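Local coordinates for protein ribonucleoside triphosphate reductase (Lactobacillus leichmannii, PDB 1L1L) that reduces ribonucleoside triphosphates to the 2'-deoxy form, as a monomeric, allosterically regulated, vitamin B12-dependent class II ribonucleotide reductase, at residues R54-N59 / E83-L88; S192-A197 / S272-L277; I575-Q578 / P582-P585. All coordinates share one frame; numbering follows the deposited sequence.

The three contacts follow one another along the chain. None encloses or crosses another. Near the N terminus, contact 1 closes a loop of 23 residues and pairs helix 48-60 with helix 72-90. Contact 2 closes a loop of 74 residues within the B12-dependent insertion domain. It joins the segment leading into and starting helix 195-200 to the one leading into helix 275-289. Contact 3 is the tightest closure, with three residues between its segments. It folds helix 583-589 back on strand 570-578 of a four-stranded antiparallel sheet. The sites are well separated. Contact 3 lies about 15 Å from each of the others, nearest atoms, and contacts 1 and 2 are about 22 Å apart.

Contact 1. Residues R54-N59 / E83-L88; sequences RVVEGN and ERLYKL
Val56 has its CB directed toward the helix of Leu85 and Tyr86, and its two methyls divide the work. CG1 is trans to the backbone N (chi1 172°) and reaches Leu85 CB at 4.2 Å. CG2 is turned to the start of Tyr86, 3.8 Å from Tyr86 CA and 4.1 Å from Tyr86 CB. The side chains of Val56 and Leu85 pass one another heading opposite ways. Val56 CG2 thus meets Tyr86 near its backbone and CB, and sits obliquely to the ring. Tyr86 OH is hydrogen-bonded to Asp49 O, earlier on helix 48-60, and the side chain also touches Val52 and Lys53 there.

The two segments belong to consecutive helices, 48-60 and 72-90, which form a helical hairpin within the ribonucleotide reductase alpha domain. The axes of the two segments pass 9.5 Å apart at 145°, so they run roughly antiparallel. Helix 9-18 adds Phe11, Ile12 and Val15 around Tyr86.

One turn on from Val56, Asn59 also has its CB directed toward the second helix, but meets it more loosely. Asn59 OD1 lies 4.4 Å from Leu85 CD2, which is not a polar contact. The amide is buried, and helix 436-450 satisfies it at both ends. Asn59 OD1 is hydrogen-bonded to Arg449 NE, and Asn59 ND2 to Tyr446 O. Leu85 packs on the same two residues.

Contact 2. Residues S192-A197 / S272-L277; sequences SESYDA and SGPMPL
Met275 meets Ala197 and Ser194 through a chain bent at both chi2 (74°) and chi3 (75°). The double bend curls the thioether, so that three of its atoms gather round one methyl. Ala197 CB is 3.6 Å from Met275 CG and 3.7 Å from Met275 SD. Met275 CE completes the group at 4.1 Å from Ala197 CB. The sulfur also comes within 4.0 Å of Ser194 CB. On its own segment, the curled end of Met275 lies over Gly273, with Met275 CE about 4.0 Å from Gly273 CA. Gly273 has no side chain to stand in its way.

Ser194 makes the other part of the contact. Its OG is trans to the carbonyl carbon (chi1 -55°), and both side-chain atoms lie against the ring of Pro274. Ser194 OG and Pro274 CD are 3.7 Å apart, and Ser194 CB is just as far from Pro274 CD. No hydrogen bond crosses between the segments. The contact is one of van der Waals touch.

Ser194 is the N-cap residue of helix 195-200, but its side chain makes no capping bond. The approach to the helix is a type I beta turn from Ser192 to Tyr195. Within it, Ser192 OG accepts from Ser194 N at 3.2 Å, which makes an ST turn.

Within the B12-dependent insertion domain, the contact thus joins the segment leading into and starting helix 195-200 to the one leading into helix 275-289. Ser198 of helix 195-200 touches both Pro274 and Met275. Pro259 lies against Ser194, and Ile257 against Pro274. Beyond Met275, helix 275-289 sets Leu277 on Trp227 of helix 224-236.

Contact 3. Residues I575-Q578 / P582-P585; sequences IRFQ and PLLP
Leu583 and Leu584 pack on Phe577, and so fold the segment 582-585, which leads into helix 583-589, back on the strand just before it. This is a beta-alpha unit with a very short connection: three residues separate the end of strand 570-578 from Pro582. The strand is an inner member of a four-stranded antiparallel sheet, hydrogen-bonded to strand 603-611.

Leu583 has its CB directed toward the strand. Its CD1 touches the far part of the aromatic ring, with Leu583 CD1 4.1 Å from Phe577 CE2. The two side chains meet at a slant. Leu583 N is held by a hydrogen bond to Asp581 OD2. The side chain of Leu583 also lies on Trp28, Val29 and Lys32, so helix 27-32 covers the same apolar patch. Val29 reaches Phe577 as well, and Arg33 makes a cation-pi contact with that ring.

Leu584 covers the near part of Phe577. Its side chain sets off across the strand rather than at it, but the branched end lies closer. Leu584 CD2 is 3.9 Å from Phe577 CB and equally far from Phe577 CG. It approaches the ring obliquely, and the two side chains lie alongside, heading opposite ways. Val606 of strand 603-611 touches both Phe577 and Leu584, which ties the helix to the adjacent strand.

The other methyl of Leu584 is anti to CA (chi2 -178°), and this extension carries it to the strand backbone: Leu584 CD1 lies 3.5 Å from the carbonyl oxygen, Gln578 O.

Contact 1. Residues R54-N59 / E83-L88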
ATOM      1  N   ARG A  54     -19.975   6.114   8.038  1.00 33.06           N
ATOM      2  CA  ARG A  54     -19.390   7.173   7.231  1.00 31.48           C
ATOM      3  C   ARG A  54     -18.610   6.619   6.039  1.00 30.55           C
ATOM      4  O   ARG A  54     -18.508   7.274   5.008  1.00 29.30           O
ATOM      5  CB  ARG A  54     -18.492   8.072   8.080  1.00 32.01           C
ATOM      6  CG  ARG A  54     -17.255   7.412   8.630  1.00 30.92           C
ATOM      7  CD  ARG A  54     -16.251   8.475   9.062  1.00 31.86           C
ATOM      8  NE  ARG A  54     -15.162   7.897   9.843  1.00 31.80           N
ATOM      9  CZ  ARG A  54     -14.201   7.132   9.340  1.00 31.10           C
ATOM     10  NH1 ARG A  54     -14.176   6.848   8.040  1.00 30.13           N
ATOM     11  NH2 ARG A  54     -13.270   6.645  10.147  1.00 30.20           N
ATOM     12  N   VAL A  55     -18.065   5.413   6.165  1.00 30.93           N
ATOM     13  CA  VAL A  55     -17.328   4.834   5.050  1.00 31.28           C
ATOM     14  C   VAL A  55     -18.271   4.495   3.901  1.00 32.37           C
ATOM     15  O   VAL A  55     -17.998   4.807   2.734  1.00 30.88           O
ATOM     16  CB  VAL A  55     -16.590   3.551   5.457  1.00 31.81           C
ATOM     17  CG1 VAL A  55     -15.962   2.904   4.229  1.00 31.42           C
ATOM     18  CG2 VAL A  55     -15.521   3.880   6.485  1.00 31.31           C
ATOM     19  N   VAL A  56     -19.379   3.847   4.251  1.00 32.80           N
ATOM     20  CA  VAL A  56     -20.395   3.449   3.283  1.00 33.73           C
ATOM     21  C   VAL A  56     -21.045   4.660   2.628  1.00 33.33           C
ATOM     22  O   VAL A  56     -21.192   4.707   1.406  1.00 33.95           O
ATOM     23  CB  VAL A  56     -21.494   2.602   3.957  1.00 34.25           C
ATOM     24  CG1 VAL A  56     -22.657   2.364   2.984  1.00 34.12           C
ATOM     25  CG2 VAL A  56     -20.913   1.280   4.399  1.00 33.89           C
ATOM     26  N   GLU A  57     -21.445   5.629   3.444  1.00 33.46           N
ATOM     27  CA  GLU A  57     -22.080   6.843   2.937  1.00 33.47           C
ATOM     28  C   GLU A  57     -21.117   7.620   2.063  1.00 33.05           C
ATOM     29  O   GLU A  57     -21.500   8.191   1.040  1.00 32.27           O
ATOM     30  CB  GLU A  57     -22.555   7.728   4.096  1.00 34.33           C
ATOM     31  CG  GLU A  57     -23.980   7.430   4.543  1.00 35.45           C
ATOM     32  CD  GLU A  57     -24.381   8.151   5.820  1.00 36.67           C
ATOM     33  OE1 GLU A  57     -24.030   9.339   5.995  1.00 37.62           O
ATOM     34  OE2 GLU A  57     -25.074   7.520   6.646  1.00 37.69           O
ATOM     35  N   GLY A  58     -19.854   7.645   2.476  1.00 32.41           N
ATOM     36  CA  GLY A  58     -18.861   8.357   1.705  1.00 30.59           C
ATOM     37  C   GLY A  58     -18.679   7.778   0.317  1.00 29.83           C
ATOM     38  O   GLY A  58     -18.467   8.522  -0.637  1.00 31.04           O
ATOM     39  N   ASN A  59     -18.763   6.457   0.190  1.00 29.09           N
ATOM     40  CA  ASN A  59     -18.574   5.814  -1.109  1.00 29.65           C
ATOM     41  C   ASN A  59     -19.798   5.899  -2.018  1.00 30.51           C
ATOM     42  O   ASN A  59     -19.680   6.210  -3.204  1.00 28.36           O
ATOM     43  CB  ASN A  59     -18.188   4.339  -0.918  1.00 29.26           C
ATOM     44  CG  ASN A  59     -17.943   3.614  -2.236  1.00 30.51           C
ATOM     45  OD1 ASN A  59     -18.842   2.979  -2.792  1.00 28.82           O
ATOM     46  ND2 ASN A  59     -16.715   3.703  -2.742  1.00 29.72           N
ATOM     47  N   GLU A  83     -27.223  -0.012   2.173  1.00 32.80           N
ATOM     48  CA  GLU A  83     -27.619  -0.762   3.351  1.00 32.76           C
ATOM     49  C   GLU A  83     -27.022  -2.161   3.298  1.00 32.25           C
ATOM     50  O   GLU A  83     -26.618  -2.701   4.320  1.00 32.36           O
ATOM     51  CB  GLU A  83     -29.153  -0.829   3.456  1.00 33.61           C
ATOM     52  CG  GLU A  83     -29.804   0.531   3.530  1.00 33.62           C
ATOM     53  CD  GLU A  83     -31.301   0.446   3.794  1.00 36.02           C
ATOM     54  OE1 GLU A  83     -31.913  -0.558   3.360  1.00 35.01           O
ATOM     55  OE2 GLU A  83     -31.847   1.386   4.422  1.00 34.57           O
ATOM     56  N   ARG A  84     -26.964  -2.752   2.107  1.00 32.14           N
ATOM     57  CA  ARG A  84     -26.373  -4.083   1.959  1.00 32.88           C
ATOM     58  C   ARG A  84     -24.871  -3.953   2.242  1.00 32.56           C
ATOM     59  O   ARG A  84     -24.267  -4.770   2.941  1.00 31.14           O
ATOM     60  CB  ARG A  84     -26.553  -4.599   0.530  1.00 34.95           C
ATOM     61  CG  ARG A  84     -27.907  -5.195   0.194  1.00 37.67           C
ATOM     62  CD  ARG A  84     -27.908  -5.645  -1.269  1.00 40.04           C
ATOM     63  NE  ARG A  84     -28.063  -4.509  -2.173  1.00 43.52           N
ATOM     64  CZ  ARG A  84     -27.818  -4.545  -3.482  1.00 44.43           C
ATOM     65  NH1 ARG A  84     -27.394  -5.667  -4.054  1.00 45.98           N
ATOM     66  NH2 ARG A  84     -28.014  -3.458  -4.218  1.00 44.63           N
ATOM     67  N   LEU A  85     -24.287  -2.905   1.679  1.00 32.73           N
ATOM     68  CA  LEU A  85     -22.865  -2.643   1.840  1.00 34.29           C
ATOM     69  C   LEU A  85     -22.568  -2.527   3.332  1.00 33.82           C
ATOM     70  O   LEU A  85     -21.667  -3.189   3.838  1.00 34.83           O
ATOM     71  CB  LEU A  85     -22.504  -1.360   1.098  1.00 35.20           C
ATOM     72  CG  LEU A  85     -21.064  -1.135   0.631  1.00 36.05           C
ATOM     73  CD1 LEU A  85     -20.556  -2.345  -0.138  1.00 35.81           C
ATOM     74  CD2 LEU A  85     -21.026   0.118  -0.236  1.00 36.07           C
ATOM     75  N   TYR A  86     -23.349  -1.712   4.041  1.00 33.20           N
ATOM     76  CA  TYR A  86     -23.144  -1.549   5.471  1.00 32.33           C
ATOM     77  C   TYR A  86     -23.206  -2.884   6.203  1.00 32.56           C
ATOM     78  O   TYR A  86     -22.371  -3.163   7.066  1.00 32.59           O
ATOM     79  CB  TYR A  86     -24.183  -0.591   6.062  1.00 31.42           C
ATOM     80  CG  TYR A  86     -23.975  -0.314   7.533  1.00 29.70           C
ATOM     81  CD1 TYR A  86     -24.247  -1.283   8.500  1.00 29.55           C
ATOM     82  CD2 TYR A  86     -23.462   0.907   7.956  1.00 30.43           C
ATOM     83  CE1 TYR A  86     -24.002  -1.040   9.854  1.00 30.00           C
ATOM     84  CE2 TYR A  86     -23.217   1.163   9.297  1.00 29.43           C
ATOM     85  CZ  TYR A  86     -23.483   0.189  10.236  1.00 29.94           C
ATOM     86  OH  TYR A  86     -23.196   0.441  11.555  1.00 31.85           O
ATOM     87  N   LYS A  87     -24.197  -3.711   5.872  1.00 32.05           N
ATOM     88  CA  LYS A  87     -24.340  -5.003   6.532  1.00 31.89           C
ATOM     89  C   LYS A  87     -23.151  -5.927   6.260  1.00 31.20           C
ATOM     90  O   LYS A  87     -22.734  -6.692   7.132  1.00 30.78           O
ATOM     91  CB  LYS A  87     -25.642  -5.685   6.088  1.00 32.92           C
ATOM     92  CG  LYS A  87     -25.868  -7.043   6.719  1.00 35.09           C
ATOM     93  CD  LYS A  87     -27.238  -7.631   6.342  1.00 37.76           C
ATOM     94  CE  LYS A  87     -27.396  -9.051   6.884  1.00 39.29           C
ATOM     95  NZ  LYS A  87     -28.718  -9.678   6.553  1.00 40.74           N
ATOM     96  N   LEU A  88     -22.625  -5.859   5.043  1.00 29.60           N
ATOM     97  CA  LEU A  88     -21.491  -6.677   4.631  1.00 29.70           C
ATOM     98  C   LEU A  88     -20.200  -6.304   5.362  1.00 28.80           C
ATOM     99  O   LEU A  88     -19.512  -7.170   5.912  1.00 28.65           O
ATOM    100  CB  LEU A  88     -21.266  -6.526   3.125  1.00 29.19           C
ATOM    101  CG  LEU A  88     -20.040  -7.236   2.553  1.00 28.31           C
ATOM    102  CD1 LEU A  88     -20.145  -8.738   2.764  1.00 28.37           C
ATOM    103  CD2 LEU A  88     -19.924  -6.905   1.070  1.00 28.52           C
TER

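Contact 2. Residues S192-A197 / S272-L277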
ATOM      1  N   SER A 192      11.299  31.778  14.072  1.00 49.70           N
ATOM      2  CA  SER A 192      10.587  30.513  13.960  1.00 49.02           C
ATOM      3  C   SER A 192      10.781  29.656  15.207  1.00 48.37           C
ATOM      4  O   SER A 192      11.817  29.733  15.867  1.00 48.99           O
ATOM      5  CB  SER A 192      11.072  29.755  12.723  1.00 48.93           C
ATOM      6  OG  SER A 192      10.403  28.515  12.591  1.00 48.62           O
ATOM      7  N   GLU A 193       9.778  28.850  15.540  1.00 47.99           N
ATOM      8  CA  GLU A 193       9.875  27.976  16.705  1.00 47.82           C
ATOM      9  C   GLU A 193      10.743  26.773  16.347  1.00 47.04           C
ATOM     10  O   GLU A 193      11.017  25.918  17.188  1.00 46.83           O
ATOM     11  CB  GLU A 193       8.493  27.484  17.128  1.00 48.94           C
ATOM     12  CG  GLU A 193       7.488  28.589  17.411  1.00 50.55           C
ATOM     13  CD  GLU A 193       6.140  28.044  17.836  1.00 51.48           C
ATOM     14  OE1 GLU A 193       5.187  28.845  17.974  1.00 52.61           O
ATOM     15  OE2 GLU A 193       6.035  26.815  18.038  1.00 51.97           O
ATOM     16  N   SER A 194      11.162  26.715  15.087  1.00 46.29           N
ATOM     17  CA  SER A 194      11.988  25.615  14.594  1.00 45.77           C
ATOM     18  C   SER A 194      13.365  26.101  14.162  1.00 45.53           C
ATOM     19  O   SER A 194      14.081  25.398  13.454  1.00 44.33           O
ATOM     20  CB  SER A 194      11.304  24.944  13.402  1.00 45.13           C
ATOM     21  OG  SER A 194       9.991  24.533  13.736  1.00 45.03           O
ATOM     22  N   TYR A 195      13.730  27.306  14.583  1.00 45.81           N
ATOM     23  CA  TYR A 195      15.020  27.875  14.211  1.00 46.57           C
ATOM     24  C   TYR A 195      16.206  26.992  14.598  1.00 46.64           C
ATOM     25  O   TYR A 195      16.916  26.485  13.730  1.00 46.54           O
ATOM     26  CB  TYR A 195      15.185  29.264  14.834  1.00 46.86           C
ATOM     27  CG  TYR A 195      16.577  29.826  14.688  1.00 47.03           C
ATOM     28  CD1 TYR A 195      17.408  29.971  15.799  1.00 47.14           C
ATOM     29  CD2 TYR A 195      17.074  30.193  13.436  1.00 47.21           C
ATOM     30  CE1 TYR A 195      18.703  30.469  15.670  1.00 47.67           C
ATOM     31  CE2 TYR A 195      18.365  30.693  13.294  1.00 47.51           C
ATOM     32  CZ  TYR A 195      19.176  30.828  14.416  1.00 47.60           C
ATOM     33  OH  TYR A 195      20.460  31.317  14.284  1.00 48.17           O
ATOM     34  N   ASP A 196      16.425  26.809  15.896  1.00 46.92           N
ATOM     35  CA  ASP A 196      17.541  25.987  16.351  1.00 47.38           C
ATOM     36  C   ASP A 196      17.594  24.663  15.593  1.00 46.87           C
ATOM     37  O   ASP A 196      18.563  24.388  14.881  1.00 46.99           O
ATOM     38  CB  ASP A 196      17.449  25.727  17.864  1.00 48.58           C
ATOM     39  CG  ASP A 196      17.765  26.969  18.695  1.00 50.27           C
ATOM     40  OD1 ASP A 196      18.799  27.623  18.424  1.00 51.14           O
ATOM     41  OD2 ASP A 196      16.989  27.286  19.626  1.00 51.15           O
ATOM     42  N   ALA A 197      16.546  23.856  15.738  1.00 45.68           N
ATOM     43  CA  ALA A 197      16.468  22.560  15.072  1.00 44.45           C
ATOM     44  C   ALA A 197      16.881  22.616  13.605  1.00 43.17           C
ATOM     45  O   ALA A 197      17.565  21.715  13.109  1.00 42.95           O
ATOM     46  CB  ALA A 197      15.057  22.001  15.190  1.00 44.70           C
ATOM     47  N   SER A 272       6.033  17.403  11.164  1.00 38.40           N
ATOM     48  CA  SER A 272       7.407  17.008  11.474  1.00 37.42           C
ATOM     49  C   SER A 272       8.324  18.219  11.639  1.00 36.97           C
ATOM     50  O   SER A 272       9.433  18.109  12.178  1.00 36.87           O
ATOM     51  CB  SER A 272       7.947  16.140  10.344  1.00 36.29           C
ATOM     52  OG  SER A 272       7.933  16.878   9.134  1.00 34.46           O
ATOM     53  N   GLY A 273       7.861  19.377  11.184  1.00 36.28           N
ATOM     54  CA  GLY A 273       8.695  20.561  11.250  1.00 35.72           C
ATOM     55  C   GLY A 273       9.409  20.620   9.911  1.00 34.85           C
ATOM     56  O   GLY A 273       9.329  19.662   9.145  1.00 35.12           O
ATOM     57  N   PRO A 274      10.121  21.706   9.595  1.00 34.36           N
ATOM     58  CA  PRO A 274      10.815  21.808   8.310  1.00 33.94           C
ATOM     59  C   PRO A 274      12.154  21.074   8.264  1.00 33.77           C
ATOM     60  O   PRO A 274      12.736  20.922   7.195  1.00 33.71           O
ATOM     61  CB  PRO A 274      10.993  23.308   8.154  1.00 34.32           C
ATOM     62  CG  PRO A 274      11.321  23.715   9.574  1.00 34.08           C
ATOM     63  CD  PRO A 274      10.318  22.927  10.400  1.00 33.94           C
ATOM     64  N   MET A 275      12.628  20.618   9.419  1.00 33.23           N
ATOM     65  CA  MET A 275      13.918  19.944   9.498  1.00 33.70           C
ATOM     66  C   MET A 275      14.103  18.845   8.453  1.00 32.93           C
ATOM     67  O   MET A 275      15.081  18.861   7.706  1.00 32.97           O
ATOM     68  CB  MET A 275      14.141  19.391  10.908  1.00 34.13           C
ATOM     69  CG  MET A 275      14.291  20.467  11.987  1.00 35.82           C
ATOM     70  SD  MET A 275      12.717  21.283  12.440  1.00 37.30           S
ATOM     71  CE  MET A 275      11.987  20.005  13.418  1.00 34.81           C
ATOM     72  N   PRO A 276      13.175  17.874   8.380  1.00 32.25           N
ATOM     73  CA  PRO A 276      13.354  16.823   7.370  1.00 31.82           C
ATOM     74  C   PRO A 276      13.390  17.371   5.947  1.00 31.30           C
ATOM     75  O   PRO A 276      14.068  16.810   5.075  1.00 29.30           O
ATOM     76  CB  PRO A 276      12.163  15.889   7.616  1.00 33.15           C
ATOM     77  CG  PRO A 276      11.131  16.799   8.240  1.00 32.64           C
ATOM     78  CD  PRO A 276      11.968  17.630   9.182  1.00 32.69           C
ATOM     79  N   LEU A 277      12.665  18.465   5.709  1.00 30.17           N
ATOM     80  CA  LEU A 277      12.642  19.078   4.383  1.00 30.07           C
ATOM     81  C   LEU A 277      13.993  19.717   4.056  1.00 30.28           C
ATOM     82  O   LEU A 277      14.446  19.684   2.914  1.00 29.50           O
ATOM     83  CB  LEU A 277      11.549  20.150   4.298  1.00 29.90           C
ATOM     84  CG  LEU A 277      11.486  20.915   2.973  1.00 29.95           C
ATOM     85  CD1 LEU A 277      11.190  19.946   1.838  1.00 30.92           C
ATOM     86  CD2 LEU A 277      10.421  22.012   3.047  1.00 31.34           C
TER

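Contact 3. Residues I575-Q578 / P582-P585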
ATOM      1  N   ILE A 575       0.940  -7.876  20.915  1.00 27.72           N
ATOM      2  CA  ILE A 575       0.632  -6.572  20.353  1.00 28.29           C
ATOM      3  C   ILE A 575       1.252  -5.545  21.284  1.00 28.33           C
ATOM      4  O   ILE A 575       1.041  -5.592  22.496  1.00 27.12           O
ATOM      5  CB  ILE A 575      -0.887  -6.354  20.278  1.00 28.89           C
ATOM      6  CG1 ILE A 575      -1.525  -7.526  19.539  1.00 30.26           C
ATOM      7  CG2 ILE A 575      -1.193  -5.044  19.579  1.00 30.07           C
ATOM      8  CD1 ILE A 575      -0.898  -7.796  18.174  1.00 31.47           C
ATOM      9  N   ARG A 576       2.029  -4.625  20.721  1.00 28.19           N
ATOM     10  CA  ARG A 576       2.701  -3.609  21.515  1.00 29.82           C
ATOM     11  C   ARG A 576       1.915  -2.312  21.622  1.00 29.28           C
ATOM     12  O   ARG A 576       1.396  -1.794  20.621  1.00 30.11           O
ATOM     13  CB  ARG A 576       4.100  -3.359  20.930  1.00 31.28           C
ATOM     14  CG  ARG A 576       4.828  -4.679  20.693  1.00 35.06           C
ATOM     15  CD  ARG A 576       6.341  -4.557  20.694  1.00 38.92           C
ATOM     16  NE  ARG A 576       6.819  -3.555  19.752  1.00 41.86           N
ATOM     17  CZ  ARG A 576       8.101  -3.388  19.440  1.00 44.27           C
ATOM     18  NH1 ARG A 576       8.463  -2.445  18.572  1.00 45.27           N
ATOM     19  NH2 ARG A 576       9.022  -4.179  19.983  1.00 44.36           N
ATOM     20  N   PHE A 577       1.834  -1.802  22.851  1.00 28.31           N
ATOM     21  CA  PHE A 577       1.117  -0.575  23.170  1.00 28.98           C
ATOM     22  C   PHE A 577       1.993   0.391  23.948  1.00 29.04           C
ATOM     23  O   PHE A 577       2.833  -0.025  24.742  1.00 28.97           O
ATOM     24  CB  PHE A 577      -0.098  -0.849  24.083  1.00 27.54           C
ATOM     25  CG  PHE A 577      -1.162  -1.707  23.468  1.00 25.93           C
ATOM     26  CD1 PHE A 577      -1.047  -3.092  23.464  1.00 25.97           C
ATOM     27  CD2 PHE A 577      -2.277  -1.120  22.873  1.00 26.31           C
ATOM     28  CE1 PHE A 577      -2.022  -3.891  22.871  1.00 25.44           C
ATOM     29  CE2 PHE A 577      -3.260  -1.907  22.277  1.00 24.56           C
ATOM     30  CZ  PHE A 577      -3.135  -3.294  22.273  1.00 25.59           C
ATOM     31  N   GLN A 578       1.760   1.682  23.743  1.00 30.04           N
ATOM     32  CA  GLN A 578       2.459   2.708  24.501  1.00 31.43           C
ATOM     33  C   GLN A 578       1.917   2.513  25.917  1.00 31.46           C
ATOM     34  O   GLN A 578       0.735   2.208  26.095  1.00 29.76           O
ATOM     35  CB  GLN A 578       2.085   4.102  23.987  1.00 34.22           C
ATOM     36  CG  GLN A 578       3.200   4.799  23.200  1.00 38.88           C
ATOM     37  CD  GLN A 578       2.710   5.983  22.372  1.00 42.06           C
ATOM     38  OE1 GLN A 578       3.508   6.812  21.923  1.00 44.50           O
ATOM     39  NE2 GLN A 578       1.401   6.055  22.148  1.00 43.89           N
ATOM     40  N   PRO A 582      -4.901   4.248  26.299  1.00 30.78           N
ATOM     41  CA  PRO A 582      -6.199   4.110  26.976  1.00 31.35           C
ATOM     42  C   PRO A 582      -6.736   2.679  27.041  1.00 30.86           C
ATOM     43  O   PRO A 582      -7.461   2.320  27.974  1.00 32.56           O
ATOM     44  CB  PRO A 582      -7.111   5.019  26.156  1.00 31.28           C
ATOM     45  CG  PRO A 582      -6.190   6.105  25.725  1.00 32.31           C
ATOM     46  CD  PRO A 582      -4.947   5.336  25.305  1.00 30.92           C
ATOM     47  N   LEU A 583      -6.383   1.864  26.052  1.00 28.87           N
ATOM     48  CA  LEU A 583      -6.838   0.481  25.995  1.00 28.98           C
ATOM     49  C   LEU A 583      -6.230  -0.484  27.018  1.00 29.00           C
ATOM     50  O   LEU A 583      -6.835  -1.501  27.339  1.00 29.31           O
ATOM     51  CB  LEU A 583      -6.591  -0.087  24.591  1.00 28.03           C
ATOM     52  CG  LEU A 583      -7.343   0.578  23.440  1.00 28.47           C
ATOM     53  CD1 LEU A 583      -6.916  -0.053  22.115  1.00 26.89           C
ATOM     54  CD2 LEU A 583      -8.858   0.419  23.663  1.00 28.12           C
ATOM     55  N   LEU A 584      -5.040  -0.181  27.530  1.00 28.78           N
ATOM     56  CA  LEU A 584      -4.391  -1.096  28.460  1.00 27.94           C
ATOM     57  C   LEU A 584      -5.162  -1.445  29.721  1.00 28.03           C
ATOM     58  O   LEU A 584      -5.217  -2.611  30.107  1.00 28.33           O
ATOM     59  CB  LEU A 584      -3.000  -0.589  28.843  1.00 27.39           C
ATOM     60  CG  LEU A 584      -1.928  -0.714  27.756  1.00 27.88           C
ATOM     61  CD1 LEU A 584      -0.578  -0.216  28.315  1.00 27.55           C
ATOM     62  CD2 LEU A 584      -1.811  -2.166  27.311  1.00 25.70           C
ATOM     63  N   PRO A 585      -5.761  -0.446  30.389  1.00 28.22           N
ATOM     64  CA  PRO A 585      -6.491  -0.832  31.597  1.00 27.57           C
ATOM     65  C   PRO A 585      -7.618  -1.803  31.291  1.00 26.17           C
ATOM     66  O   PRO A 585      -7.868  -2.718  32.062  1.00 25.25           O
ATOM     67  CB  PRO A 585      -6.964   0.507  32.182  1.00 28.35           C
ATOM     68  CG  PRO A 585      -6.869   1.474  31.051  1.00 30.18           C
ATOM     69  CD  PRO A 585      -5.697   1.015  30.235  1.00 28.70           C
TER